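Local coordinates for uncharacterized protein YycE (Bacillus subtilis, PDB 1TWU) that is of unknown function but belongs to the vicinal oxygen chelate superfamily and is a putative glyoxalase or fosfomycin resistance protein, at residues A[39-44]-A[60-65]. Sequence-based numbering, arbitrary orientation.
Sequences GEFSQH and HLEFTQ
Phe41 reaches across to Glu62 and Thr64 with the far rim of its ring. The closest approach, 3.3 Å, brings carboxylate oxygen OE2 of Glu62 near the ring plane beside Phe41 CE2, where aromatic C-H groups carry a slight positive charge that probably suits an anionic oxygen. The carboxylate is turned 67° from the ring plane, and the two side chains run nearly perpendicular to each other. At the neighbouring corner, Phe41 CZ meets methyl CG2 of Thr64 at 3.8 Å, again at the edge. Threonine suits this place in a strand: its branched CB is readily accommodated there, and its methyl gives the ring a nonpolar neighbour.

The backbones themselves lie well apart, 9.3 Å between the CA atoms of Phe41 and Thr64, because strand 47-53 runs between them. In this mixed sheet, ordered 12-18, 59-66, 47-53, 37-44, the βαβββ unit of the vicinal oxygen chelate fold, 37-44 is an outermost strand, and the length of phenylalanine lets its ring reach past 47-53 to strand 59-66. The Phe41 side chain also touches Tyr47 and Met51 of the intervening strand. Glu62, with CG anti to the backbone N (chi1 174°) and an extended chain, carries its carboxylate out to that ring. Its other oxygen, OE1, forms a salt bridge with Arg14 on strand 12-18, which probably helps to position the buried acid, while Trp113 of the second subunit packs against the same side chain.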
loop_
_atom_site.group_PDB
_atom_site.type_symbol
_atom_site.label_atom_id
_atom_site.label_comp_id
_atom_site.label_asym_id
_atom_site.label_seq_id
_atom_site.Cartn_x
_atom_site.Cartn_y
_atom_site.Cartn_z
ATOM N N GLY A 39 1.322 14.538 8.961
ATOM C CA GLY A 39 0.029 14.679 9.599
ATOM C C GLY A 39 -0.101 13.761 10.795
ATOM O O GLY A 39 0.661 12.805 10.941
ATOM N N GLU A 40 -1.060 14.063 11.662
ATOM C CA GLU A 40 -1.315 13.261 12.856
ATOM C C GLU A 40 -2.618 13.756 13.461
ATOM O O GLU A 40 -3.073 14.859 13.165
ATOM C CB GLU A 40 -0.195 13.434 13.886
ATOM C CG GLU A 40 -0.284 14.754 14.644
ATOM C CD GLU A 40 0.828 14.940 15.658
ATOM O OE1 GLU A 40 2.004 15.066 15.242
ATOM O OE2 GLU A 40 0.528 14.963 16.872
ATOM N N PHE A 41 -3.219 12.932 14.304
ATOM C CA PHE A 41 -4.458 13.303 14.966
ATOM C C PHE A 41 -4.610 12.489 16.242
ATOM O O PHE A 41 -4.294 11.292 16.286
ATOM C CB PHE A 41 -5.657 13.099 14.026
ATOM C CG PHE A 41 -5.905 11.666 13.637
ATOM C CD1 PHE A 41 -6.748 10.860 14.395
ATOM C CD2 PHE A 41 -5.324 11.133 12.485
ATOM C CE1 PHE A 41 -7.017 9.542 14.011
ATOM C CE2 PHE A 41 -5.585 9.815 12.090
ATOM C CZ PHE A 41 -6.436 9.020 12.856
ATOM N N SER A 42 -5.074 13.156 17.288
ATOM C CA SER A 42 -5.256 12.515 18.570
ATOM C C SER A 42 -6.734 12.497 18.914
ATOM O O SER A 42 -7.439 13.486 18.707
ATOM C CB SER A 42 -4.480 13.283 19.638
ATOM O OG SER A 42 -4.470 12.586 20.868
ATOM N N GLN A 43 -7.194 11.361 19.426
ATOM C CA GLN A 43 -8.582 11.182 19.832
ATOM C C GLN A 43 -9.653 11.670 18.869
ATOM O O GLN A 43 -10.382 12.617 19.175
ATOM C CB GLN A 43 -8.817 11.843 21.186
ATOM C CG GLN A 43 -8.086 11.182 22.331
ATOM C CD GLN A 43 -8.138 12.019 23.593
ATOM O OE1 GLN A 43 -7.552 13.104 23.658
ATOM N NE2 GLN A 43 -8.851 11.525 24.605
ATOM N N HIS A 44 -9.745 11.045 17.702
ATOM C CA HIS A 44 -10.793 11.407 16.760
ATOM C C HIS A 44 -11.635 10.153 16.562
ATOM O O HIS A 44 -11.202 9.204 15.913
ATOM C CB HIS A 44 -10.229 11.893 15.417
ATOM C CG HIS A 44 -11.292 12.299 14.441
ATOM N ND1 HIS A 44 -12.249 13.247 14.738
ATOM C CD2 HIS A 44 -11.593 11.841 13.203
ATOM C CE1 HIS A 44 -13.095 13.349 13.729
ATOM N NE2 HIS A 44 -12.720 12.506 12.784
ATOM N N HIS A 60 1.191 8.735 0.480
ATOM C CA HIS A 60 1.642 8.613 1.855
ATOM C C HIS A 60 1.020 7.426 2.572
ATOM O O HIS A 60 0.098 6.775 2.064
ATOM C CB HIS A 60 1.352 9.901 2.644
ATOM C CG HIS A 60 -0.107 10.220 2.783
ATOM N ND1 HIS A 60 -0.793 10.992 1.869
ATOM C CD2 HIS A 60 -1.014 9.852 3.719
ATOM C CE1 HIS A 60 -2.059 11.084 2.236
ATOM N NE2 HIS A 60 -2.220 10.401 3.356
ATOM N N LEU A 61 1.547 7.152 3.760
ATOM C CA LEU A 61 1.074 6.060 4.596
ATOM C C LEU A 61 0.347 6.658 5.787
ATOM O O LEU A 61 0.644 7.781 6.198
ATOM C CB LEU A 61 2.255 5.240 5.129
ATOM C CG LEU A 61 3.233 4.547 4.179
ATOM C CD1 LEU A 61 4.333 3.854 4.983
ATOM C CD2 LEU A 61 2.479 3.537 3.331
ATOM N N GLU A 62 -0.619 5.920 6.322
ATOM C CA GLU A 62 -1.319 6.341 7.528
ATOM C C GLU A 62 -1.432 5.128 8.443
ATOM O O GLU A 62 -1.728 4.022 7.995
ATOM C CB GLU A 62 -2.727 6.872 7.252
ATOM C CG GLU A 62 -3.461 7.149 8.564
ATOM C CD GLU A 62 -4.931 7.486 8.401
ATOM O OE1 GLU A 62 -5.578 6.935 7.486
ATOM O OE2 GLU A 62 -5.443 8.288 9.212
ATOM N N PHE A 63 -1.170 5.329 9.725
ATOM C CA PHE A 63 -1.282 4.247 10.699
ATOM C C PHE A 63 -2.237 4.721 11.781
ATOM O O PHE A 63 -2.115 5.843 12.289
ATOM C CB PHE A 63 0.087 3.905 11.296
ATOM C CG PHE A 63 0.995 3.179 10.339
ATOM C CD1 PHE A 63 0.920 1.793 10.204
ATOM C CD2 PHE A 63 1.902 3.884 9.549
ATOM C CE1 PHE A 63 1.735 1.118 9.298
ATOM C CE2 PHE A 63 2.725 3.220 8.636
ATOM C CZ PHE A 63 2.643 1.834 8.509
ATOM N N THR A 64 -3.202 3.870 12.110
ATOM C CA THR A 64 -4.197 4.198 13.117
ATOM C C THR A 64 -4.301 3.142 14.216
ATOM O O THR A 64 -4.079 1.953 13.984
ATOM C CB THR A 64 -5.587 4.388 12.465
ATOM O OG1 THR A 64 -5.946 3.207 11.730
ATOM C CG2 THR A 64 -5.565 5.581 11.519
ATOM N N GLN A 65 -4.640 3.604 15.416
ATOM C CA GLN A 65 -4.803 2.742 16.579
ATOM C C GLN A 65 -6.086 3.140 17.299
ATOM O O GLN A 65 -6.313 4.319 17.562
ATOM C CB GLN A 65 -3.602 2.902 17.510
ATOM C CG GLN A 65 -3.667 2.074 18.776
ATOM C CD GLN A 65 -2.380 2.140 19.568
ATOM O OE1 GLN A 65 -2.351 1.828 20.756
ATOM N NE2 GLN A 65 -1.304 2.534 18.912
#